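Local coordinates for protein Nsp15 (Middle East respiratory syndrome-related coronavirus, PDB 5YVD) that cleaves RNA as a coronavirus endoribonuclease of the EndoU type, probably with a preference for uridylates, and assembles from six copies of the chain, at residues I31-G36 / I40-N45; A59-R64 / W86-S91; P151-F156 / I160-D165; Q193-S196 / P202-D205. All coordinates share one frame; numbering follows the deposited sequence.

Contact 1: I31-G36 / I40-N45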
# COMPACT_ATOMS: atom_id res chain seq x y z
N ILE A 31 -9.71 -8.82 -0.67
CA ILE A 31 -10.91 -8.87 -1.49
C ILE A 31 -12.17 -8.79 -0.60
O ILE A 31 -12.32 -9.54 0.37
CB ILE A 31 -10.96 -10.16 -2.32
CG1 ILE A 31 -9.75 -10.24 -3.26
CG2 ILE A 31 -12.25 -10.25 -3.11
CD1 ILE A 31 -9.89 -9.46 -4.54
N PHE A 32 -13.07 -7.85 -0.92
CA PHE A 32 -14.34 -7.72 -0.21
C PHE A 32 -15.51 -7.89 -1.13
O PHE A 32 -15.39 -7.60 -2.30
CB PHE A 32 -14.45 -6.35 0.41
CG PHE A 32 -13.45 -6.07 1.47
CD1 PHE A 32 -13.79 -6.16 2.80
CD2 PHE A 32 -12.17 -5.68 1.14
CE1 PHE A 32 -12.86 -5.89 3.78
CE2 PHE A 32 -11.24 -5.37 2.11
CZ PHE A 32 -11.59 -5.48 3.43
N THR A 33 -16.64 -8.32 -0.60
CA THR A 33 -17.88 -8.39 -1.40
C THR A 33 -19.04 -7.79 -0.63
O THR A 33 -19.12 -7.94 0.58
CB THR A 33 -18.20 -9.87 -1.80
OG1 THR A 33 -19.17 -9.92 -2.85
CG2 THR A 33 -18.69 -10.67 -0.60
N LYS A 34 -19.93 -7.10 -1.32
CA LYS A 34 -21.15 -6.59 -0.67
C LYS A 34 -22.03 -7.78 -0.36
O LYS A 34 -22.24 -8.60 -1.22
CB LYS A 34 -21.91 -5.59 -1.55
CG LYS A 34 -21.75 -4.14 -1.11
CD LYS A 34 -22.25 -3.15 -2.18
CE LYS A 34 -23.77 -3.09 -2.30
NZ LYS A 34 -24.40 -2.53 -1.08
N SER A 35 -22.50 -7.88 0.87
CA SER A 35 -23.46 -8.90 1.26
C SER A 35 -24.41 -8.25 2.23
O SER A 35 -24.03 -7.91 3.36
CB SER A 35 -22.78 -10.09 1.91
OG SER A 35 -23.73 -11.09 2.25
N GLY A 36 -25.66 -8.10 1.81
CA GLY A 36 -26.62 -7.30 2.55
C GLY A 36 -26.02 -5.92 2.66
O GLY A 36 -25.47 -5.39 1.69
N ILE A 40 -17.84 -7.75 3.36
CA ILE A 40 -17.15 -8.90 3.93
C ILE A 40 -15.87 -9.26 3.18
O ILE A 40 -15.88 -9.46 1.97
CB ILE A 40 -18.02 -10.17 3.86
CG1 ILE A 40 -19.42 -9.91 4.41
CG2 ILE A 40 -17.31 -11.34 4.55
CD1 ILE A 40 -19.42 -9.38 5.81
N CYS A 41 -14.80 -9.42 3.95
CA CYS A 41 -13.52 -9.90 3.44
C CYS A 41 -13.57 -11.36 3.04
O CYS A 41 -13.88 -12.20 3.87
CB CYS A 41 -12.46 -9.73 4.52
SG CYS A 41 -10.80 -9.91 3.87
N MET A 42 -13.24 -11.65 1.78
CA MET A 42 -13.21 -13.01 1.25
C MET A 42 -11.79 -13.55 0.99
O MET A 42 -11.64 -14.71 0.62
CB MET A 42 -13.86 -13.07 -0.10
CG MET A 42 -15.37 -13.01 -0.15
SD MET A 42 -15.81 -13.47 -1.84
CE MET A 42 -15.22 -12.06 -2.76
N PHE A 43 -10.76 -12.73 1.12
CA PHE A 43 -9.43 -13.22 0.78
C PHE A 43 -8.33 -12.28 1.27
O PHE A 43 -8.50 -11.05 1.29
CB PHE A 43 -9.34 -13.42 -0.73
CG PHE A 43 -8.05 -14.02 -1.19
CD1 PHE A 43 -7.81 -15.37 -1.02
CD2 PHE A 43 -7.09 -13.24 -1.83
CE1 PHE A 43 -6.62 -15.94 -1.46
CE2 PHE A 43 -5.89 -13.79 -2.26
CZ PHE A 43 -5.66 -15.15 -2.08
N GLU A 44 -7.20 -12.87 1.64
CA GLU A 44 -6.03 -12.15 2.17
C GLU A 44 -4.79 -12.62 1.39
O GLU A 44 -4.27 -13.74 1.57
CB GLU A 44 -5.90 -12.39 3.69
CG GLU A 44 -5.15 -11.31 4.48
CD GLU A 44 -5.69 -11.13 5.91
OE1 GLU A 44 -6.88 -10.79 6.03
OE2 GLU A 44 -4.92 -11.31 6.89
N ASN A 45 -4.36 -11.77 0.47
CA ASN A 45 -3.25 -12.07 -0.38
C ASN A 45 -1.99 -12.21 0.41
O ASN A 45 -1.56 -11.24 1.02
CB ASN A 45 -3.06 -10.93 -1.38
CG ASN A 45 -2.07 -11.26 -2.45
OD1 ASN A 45 -1.54 -12.37 -2.51
ND2 ASN A 45 -1.83 -10.30 -3.33
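I31, F32 and T33 run antiparallel to I40, C41 and F43 in a hairpin, with the two short strands at 146°. T33 and I40 form a hydrogen-bonded pair: T33 N reaches I40 O at 2.9 Å, and I40 N reaches T33 O at 3.1 Å. F32 and C41 are the non-hydrogen-bonded pair that follows. M42 then breaks the alternation. Its psi of -7° is helix-like, and M42 N donates to I31 O at 2.7 Å, which is consistent with a beta bulge. With SG anti to the backbone N (chi1 -166°), the C41 sulfur lies over the face of the F32 ring, SG being 4.7 Å from its centroid. On the opposite face, M42 bends at its last torsion so that M42 CE meets I31 CG2 at 3.5 Å and T33 CB at 3.8 Å. I31 CB also packs on F43 CB at 4.0 Å. T33 OG1 is satisfied outside the hairpin by P23 O. The side-chain contact is largely apolar, with one cysteine and one methionine sulfur. Backbone bonds set the strand pairing, while apolar side chains face helix 51-59 and, through T33 and M42, L266 of a second subunit.

Contact 2: A59-R64 / W86-S91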
# COMPACT_ATOMS: atom_id res chain seq x y z
N ALA A 59 -9.23 -19.72 -5.90
CA ALA A 59 -10.55 -20.29 -6.20
C ALA A 59 -10.48 -21.45 -7.18
O ALA A 59 -11.33 -22.33 -7.14
CB ALA A 59 -11.50 -19.24 -6.74
N LYS A 60 -9.48 -21.46 -8.02
CA LYS A 60 -9.33 -22.49 -9.00
C LYS A 60 -8.49 -23.63 -8.48
O LYS A 60 -8.26 -24.59 -9.16
CB LYS A 60 -8.75 -21.90 -10.27
CG LYS A 60 -9.80 -21.32 -11.18
CD LYS A 60 -9.28 -20.19 -12.03
CE LYS A 60 -10.16 -19.94 -13.23
NZ LYS A 60 -9.37 -19.58 -14.42
N ARG A 61 -8.03 -23.53 -7.25
CA ARG A 61 -7.24 -24.58 -6.63
C ARG A 61 -7.82 -25.92 -6.94
O ARG A 61 -9.01 -26.05 -7.04
CB ARG A 61 -7.16 -24.37 -5.13
CG ARG A 61 -8.14 -25.17 -4.30
CD ARG A 61 -8.35 -24.58 -2.92
NE ARG A 61 -9.35 -23.55 -2.99
CZ ARG A 61 -10.36 -23.41 -2.15
NH1 ARG A 61 -10.50 -24.19 -1.12
NH2 ARG A 61 -11.22 -22.45 -2.35
N ALA A 62 -6.99 -26.91 -7.11
CA ALA A 62 -7.47 -28.25 -7.37
C ALA A 62 -7.87 -28.99 -6.13
O ALA A 62 -7.04 -29.27 -5.32
CB ALA A 62 -6.41 -29.02 -8.07
N VAL A 63 -9.13 -29.35 -6.02
CA VAL A 63 -9.65 -29.96 -4.82
C VAL A 63 -9.59 -31.47 -4.88
O VAL A 63 -10.59 -32.15 -5.07
CB VAL A 63 -11.07 -29.48 -4.57
CG1 VAL A 63 -11.58 -30.00 -3.21
CG2 VAL A 63 -11.05 -27.97 -4.58
N ARG A 64 -8.39 -31.99 -4.68
CA ARG A 64 -8.12 -33.43 -4.79
C ARG A 64 -6.86 -33.70 -4.04
O ARG A 64 -6.10 -32.78 -3.78
CB ARG A 64 -7.90 -33.81 -6.26
CG ARG A 64 -6.98 -32.84 -6.97
CD ARG A 64 -6.30 -33.38 -8.22
NE ARG A 64 -7.17 -33.42 -9.38
CZ ARG A 64 -6.79 -33.07 -10.61
NH1 ARG A 64 -5.56 -32.65 -10.88
NH2 ARG A 64 -7.67 -33.15 -11.59
N TRP A 86 -2.81 -25.53 -4.48
CA TRP A 86 -2.75 -24.57 -3.35
C TRP A 86 -1.98 -25.17 -2.19
O TRP A 86 -2.24 -26.31 -1.80
CB TRP A 86 -4.15 -24.16 -2.89
CG TRP A 86 -4.19 -22.93 -2.01
CD1 TRP A 86 -4.51 -22.87 -0.68
CD2 TRP A 86 -3.91 -21.57 -2.40
NE1 TRP A 86 -4.46 -21.56 -0.22
CE2 TRP A 86 -4.09 -20.75 -1.26
CE3 TRP A 86 -3.54 -20.97 -3.61
CZ2 TRP A 86 -3.89 -19.37 -1.28
CZ3 TRP A 86 -3.36 -19.56 -3.63
CH2 TRP A 86 -3.54 -18.79 -2.48
N ASP A 87 -1.02 -24.40 -1.68
CA ASP A 87 -0.33 -24.71 -0.42
C ASP A 87 -0.93 -23.90 0.76
O ASP A 87 -0.77 -22.66 0.85
CB ASP A 87 1.17 -24.42 -0.58
CG ASP A 87 1.96 -24.76 0.67
OD1 ASP A 87 1.42 -24.58 1.78
OD2 ASP A 87 3.12 -25.19 0.56
N TYR A 88 -1.60 -24.60 1.67
CA TYR A 88 -2.41 -23.93 2.68
C TYR A 88 -1.57 -23.36 3.82
O TYR A 88 -1.95 -22.39 4.45
CB TYR A 88 -3.48 -24.87 3.24
CG TYR A 88 -4.61 -25.21 2.29
CD1 TYR A 88 -4.39 -25.98 1.16
CD2 TYR A 88 -5.91 -24.78 2.54
CE1 TYR A 88 -5.43 -26.31 0.30
CE2 TYR A 88 -6.95 -25.10 1.67
CZ TYR A 88 -6.71 -25.88 0.56
OH TYR A 88 -7.74 -26.22 -0.33
N GLU A 89 -0.44 -23.96 4.10
CA GLU A 89 0.42 -23.41 5.12
C GLU A 89 0.91 -22.06 4.60
O GLU A 89 0.84 -21.07 5.30
CB GLU A 89 1.58 -24.35 5.40
CG GLU A 89 2.56 -23.88 6.47
CD GLU A 89 3.92 -24.59 6.37
OE1 GLU A 89 4.22 -25.16 5.30
OE2 GLU A 89 4.70 -24.57 7.35
N ARG A 90 1.40 -22.02 3.36
CA ARG A 90 1.98 -20.76 2.83
C ARG A 90 0.91 -19.81 2.37
O ARG A 90 1.16 -18.62 2.30
CB ARG A 90 2.95 -21.00 1.67
CG ARG A 90 4.09 -21.94 1.98
CD ARG A 90 5.10 -21.95 0.87
NE ARG A 90 4.56 -22.55 -0.36
CZ ARG A 90 4.47 -21.97 -1.55
NH1 ARG A 90 4.88 -20.73 -1.77
NH2 ARG A 90 3.96 -22.66 -2.55
N SER A 91 -0.28 -20.32 2.04
CA SER A 91 -1.33 -19.51 1.40
C SER A 91 -0.82 -18.91 0.10
O SER A 91 -0.92 -17.70 -0.17
CB SER A 91 -1.87 -18.43 2.35
OG SER A 91 -2.64 -19.08 3.32
O HOH W 1 -7.67 -28.07 -2.15
O HOH W 2 -5.16 -27.58 -4.19
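R61 and Y88 cross at about a right angle, and two waters do the polar bridging beside them. The guanidinium and ring planes are 71° apart. R61 CD lies 3.1 Å from Y88 OH. The hydroxyl also sits at the guanidinium edge, with R61 NH1 3.5 Å from Y88 OH. The bend of R61 at chi3 (85°) turns the group this way, and R61 NE is held by Y58 O. Nearer the backbone, R61 CB packs on W86 CB at 3.8 Å. One water lies 2.6 Å from Y88 OH and donates a weak bond to A62 O. The oxygen of a second water donates to A62 O at 2.8 Å and accepts from W86 N at 3.1 Å. Within 86-91, W86 CD1 stands over the centre of the Y88 ring. D87 OD1 accepts from R90 N in an Asx motif. E263 of a second subunit lies against Y88. The direct contact is thus R61 CB on W86 CB and the R61 side chain at the Y88 hydroxyl. The two waters, one through a weak bond, join A62 O to Y88 OH and W86 N.

Contact 3: P151-F156 / I160-D165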
# COMPACT_ATOMS: atom_id res chain seq x y z
N PRO A 151 4.72 -42.67 -0.92
CA PRO A 151 4.58 -43.13 0.48
C PRO A 151 3.13 -43.37 0.91
O PRO A 151 2.22 -43.16 0.14
CB PRO A 151 5.19 -41.97 1.27
CG PRO A 151 4.95 -40.76 0.42
CD PRO A 151 5.00 -41.22 -1.01
N ASP A 152 2.94 -43.82 2.14
CA ASP A 152 1.59 -44.13 2.65
C ASP A 152 0.84 -42.90 3.18
O ASP A 152 0.04 -43.01 4.13
CB ASP A 152 1.64 -45.20 3.73
CG ASP A 152 2.14 -46.53 3.21
OD1 ASP A 152 1.89 -46.84 2.03
OD2 ASP A 152 2.76 -47.27 4.01
N TYR A 153 1.06 -41.76 2.53
CA TYR A 153 0.32 -40.56 2.83
C TYR A 153 0.35 -39.58 1.66
O TYR A 153 1.12 -39.74 0.72
CB TYR A 153 0.94 -39.89 4.03
CG TYR A 153 2.33 -39.35 3.75
CD1 TYR A 153 3.46 -40.12 4.04
CD2 TYR A 153 2.52 -38.07 3.20
CE1 TYR A 153 4.73 -39.64 3.79
CE2 TYR A 153 3.79 -37.58 2.95
CZ TYR A 153 4.90 -38.37 3.24
OH TYR A 153 6.20 -37.90 3.01
N ALA A 154 -0.47 -38.55 1.75
CA ALA A 154 -0.61 -37.55 0.70
C ALA A 154 -1.23 -36.27 1.28
O ALA A 154 -1.67 -36.24 2.43
CB ALA A 154 -1.48 -38.10 -0.44
N TYR A 155 -1.28 -35.23 0.48
CA TYR A 155 -1.78 -33.95 0.92
C TYR A 155 -3.19 -33.78 0.38
O TYR A 155 -3.43 -34.11 -0.76
CB TYR A 155 -0.87 -32.88 0.35
CG TYR A 155 -1.08 -31.48 0.87
CD1 TYR A 155 -1.94 -30.59 0.23
CD2 TYR A 155 -0.36 -31.03 1.96
CE1 TYR A 155 -2.07 -29.28 0.68
CE2 TYR A 155 -0.50 -29.74 2.43
CZ TYR A 155 -1.35 -28.87 1.79
OH TYR A 155 -1.45 -27.60 2.30
N PHE A 156 -4.12 -33.29 1.21
CA PHE A 156 -5.48 -32.99 0.73
C PHE A 156 -6.11 -31.80 1.48
O PHE A 156 -6.27 -31.86 2.71
CB PHE A 156 -6.37 -34.24 0.82
CG PHE A 156 -7.78 -34.04 0.31
CD1 PHE A 156 -8.02 -33.46 -0.94
CD2 PHE A 156 -8.88 -34.48 1.06
CE1 PHE A 156 -9.32 -33.30 -1.40
CE2 PHE A 156 -10.17 -34.31 0.60
CZ PHE A 156 -10.39 -33.73 -0.62
N ILE A 160 -2.56 -33.76 5.97
CA ILE A 160 -1.90 -35.01 5.61
C ILE A 160 -2.90 -36.11 5.87
O ILE A 160 -3.56 -36.14 6.91
CB ILE A 160 -0.58 -35.28 6.35
CG1 ILE A 160 0.61 -34.62 5.66
CG2 ILE A 160 -0.25 -36.77 6.33
CD1 ILE A 160 0.40 -33.22 5.17
N ILE A 161 -2.98 -37.01 4.90
CA ILE A 161 -3.99 -38.04 4.86
C ILE A 161 -3.23 -39.40 4.72
O ILE A 161 -2.29 -39.51 3.95
CB ILE A 161 -4.99 -37.65 3.74
CG1 ILE A 161 -6.40 -37.53 4.30
CG2 ILE A 161 -4.96 -38.55 2.50
CD1 ILE A 161 -6.68 -36.16 4.88
N ARG A 162 -3.62 -40.40 5.51
CA ARG A 162 -2.89 -41.68 5.58
C ARG A 162 -3.62 -42.78 4.81
O ARG A 162 -4.86 -42.86 4.87
CB ARG A 162 -2.75 -42.15 7.04
CG ARG A 162 -2.10 -41.16 7.98
CD ARG A 162 -0.58 -41.29 8.03
NE ARG A 162 0.05 -40.01 8.37
CZ ARG A 162 1.33 -39.70 8.18
NH1 ARG A 162 2.19 -40.60 7.66
NH2 ARG A 162 1.77 -38.48 8.53
N ASP A 163 -2.86 -43.64 4.14
CA ASP A 163 -3.45 -44.78 3.43
C ASP A 163 -4.20 -45.77 4.37
O ASP A 163 -3.79 -45.96 5.51
CB ASP A 163 -2.37 -45.52 2.61
CG ASP A 163 -2.90 -46.08 1.28
OD1 ASP A 163 -4.09 -45.87 0.95
OD2 ASP A 163 -2.11 -46.73 0.56
N SER A 164 -5.30 -46.35 3.87
CA SER A 164 -6.23 -47.20 4.63
C SER A 164 -7.37 -47.70 3.73
O SER A 164 -7.59 -47.17 2.67
CB SER A 164 -6.87 -46.44 5.79
OG SER A 164 -8.05 -45.75 5.37
N ASP A 165 -8.13 -48.69 4.19
CA ASP A 165 -9.28 -49.18 3.42
C ASP A 165 -10.45 -48.18 3.33
O ASP A 165 -11.30 -48.31 2.44
CB ASP A 165 -9.83 -50.47 4.03
CG ASP A 165 -8.77 -51.54 4.17
OD1 ASP A 165 -7.82 -51.52 3.36
OD2 ASP A 165 -8.89 -52.39 5.08
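A154 and I161 form the tight centre of this hairpin, a hydrogen-bonded antiparallel pair. A154 N reaches I161 O at 3.0 Å, in the carbonyl plane. I161 N returns a bond to A154 O at 2.9 Å, almost in line with the carbonyl bond. The non-hydrogen-bonded pairs on either side, Y153 with R162 and Y155 with I160, put their side chains on one face. Y153 and R162 lie side by side and point the same way, with ring and guanidinium 44° apart. Y153 CB sits over one face of the guanidinium, and R162 NH1 is 3.9 Å from Y153 CD1. R162 NH2 bonds Q193 O. Y153 CG takes the position between the backbone N and the carbonyl carbon (chi1 67°), and P151 CG lies over a face of its ring. I160 CG2 touches Y153 CB at 4.1 Å, and I160 CD1 touches Y155 CD2 at 4.0 Å. The other end is looser. D163 N bonds D152 O at 3.0 Å, but from well above the carbonyl plane. The D152 and D163 side chains meet through CB, and their carboxylates are like charges, D152 OD1 being 4.3 Å from D163 OD2. D152 is exposed, and its salt bridge to K172 would probably ease that repulsion. The aromatic end packs further into the fold. Y155 meets F69 of helix 69-74 edge-to-face, and Y153 OH bonds T192 O and K70 of that helix. I161 packs on V171, and F156 touches T278 of strand 273-279 in a second subunit.

Contact 4: Q193-S196 / P202-D205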
# COMPACT_ATOMS: atom_id res chain seq x y z
N GLN A 193 8.03 -38.14 6.66
CA GLN A 193 6.62 -38.46 6.94
C GLN A 193 5.69 -37.28 7.09
O GLN A 193 4.52 -37.46 7.40
CB GLN A 193 6.52 -39.31 8.21
CG GLN A 193 7.21 -40.65 8.09
CD GLN A 193 6.44 -41.59 7.22
OE1 GLN A 193 5.22 -41.65 7.25
NE2 GLN A 193 7.16 -42.35 6.42
N SER A 194 6.20 -36.07 6.89
CA SER A 194 5.37 -34.87 6.83
C SER A 194 4.54 -34.62 8.11
O SER A 194 3.44 -34.09 8.04
CB SER A 194 4.42 -34.98 5.61
OG SER A 194 5.13 -35.15 4.38
N ARG A 195 5.06 -34.98 9.28
CA ARG A 195 4.36 -34.69 10.53
C ARG A 195 4.86 -33.37 11.08
O ARG A 195 5.81 -32.77 10.55
CB ARG A 195 4.61 -35.80 11.55
CG ARG A 195 4.03 -37.13 11.13
CD ARG A 195 4.43 -38.26 12.06
NE ARG A 195 5.84 -38.61 11.87
CZ ARG A 195 6.40 -39.73 12.31
NH1 ARG A 195 5.67 -40.63 12.96
NH2 ARG A 195 7.70 -39.94 12.10
N SER A 196 4.23 -32.93 12.16
CA SER A 196 4.65 -31.68 12.80
C SER A 196 4.32 -31.72 14.27
O SER A 196 3.68 -32.65 14.74
CB SER A 196 3.94 -30.49 12.17
OG SER A 196 2.63 -30.39 12.69
N PRO A 202 2.49 -41.58 16.18
CA PRO A 202 3.53 -42.59 16.02
C PRO A 202 3.11 -43.61 14.99
O PRO A 202 1.92 -43.79 14.74
CB PRO A 202 3.64 -43.21 17.42
CG PRO A 202 2.31 -43.00 18.03
CD PRO A 202 1.84 -41.67 17.50
N LEU A 203 4.09 -44.26 14.38
CA LEU A 203 3.85 -45.10 13.23
C LEU A 203 4.37 -46.52 13.42
O LEU A 203 4.19 -47.34 12.54
CB LEU A 203 4.51 -44.47 12.00
CG LEU A 203 3.87 -43.21 11.43
CD1 LEU A 203 4.83 -42.54 10.45
CD2 LEU A 203 2.53 -43.52 10.78
N SER A 204 5.00 -46.81 14.56
CA SER A 204 5.59 -48.12 14.82
C SER A 204 5.71 -48.32 16.33
O SER A 204 5.55 -47.39 17.11
CB SER A 204 6.97 -48.19 14.19
OG SER A 204 7.91 -47.48 14.99
N ASP A 205 6.03 -49.53 16.76
CA ASP A 205 6.18 -49.81 18.18
C ASP A 205 7.36 -49.06 18.79
O ASP A 205 7.28 -48.54 19.91
CB ASP A 205 6.36 -51.31 18.39
CG ASP A 205 5.06 -52.04 18.43
OD1 ASP A 205 4.04 -51.43 18.83
OD2 ASP A 205 5.07 -53.23 18.06
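L203 reaches from the loop before helix 205-212 and packs against R195 and Q193. L203 CB is the first atom to come near, 4.1 Å from R195 NH1. Further out, L203 CG is 3.5 Å from R195 NH1. L203 holds CG anti to its carbonyl carbon (chi1 -71°), and this sends the branch carrying CD1 toward 193-196. CD1 is the tip that does most of the touching. L203 CD1 lies over one face of the R195 guanidinium, 3.3 Å from R195 NH1 and 3.7 Å from R195 CZ. The same methyl meets Q193, with L203 CD1 3.3 Å from Q193 OE1 and 3.8 Å from Q193 CG. Q193 is bent at chi2 (-73°), which folds its amide back beside the methyl, and Q193 NE2 is held by Y191 O. R195 and L203 come from opposite directions. P202 adds a second approach at the guanidinium edge, where P202 CA is 4.2 Å from R195 NH1. The direct contact is therefore a methyl against polar flat groups, without a polar bond between the two segments. The arginine itself is firmly placed: NH1 bonds L201 O and forms a salt bridge with E207, and NH2 forms one with D293. At the head of helix 205-212 S204 is the N-cap, its OG accepting from E207 N. The arrangement is an N-capped start of helix 205-212, with R195 salt-bridged to E207 in its first turn, at the beginning of the endoribonuclease region.

Contacts 1 and 2 are buried, while contacts 3 and 4 are partly buried. Contacts 1 and 3 are both hairpins held by backbone bonds. Contact 2 joins a loop to a short strand and its turn and uses two waters. Contact 4 joins two loops through carbon contacts, with salt bridges outside it. F43 packs on W86 between contacts 1 and 2, and Y155 OH probably bonds Y88 N between contacts 2 and 3. Contacts 3 and 4 touch through R162 and Q193. Contact 1, in the N-terminal oligomerisation range, is mainly apolar. Contact 4, in the endoribonuclease range, sets an apolar methyl on an arginine held by outside acids. The first three also touch a second subunit; no other chain touches contact 4.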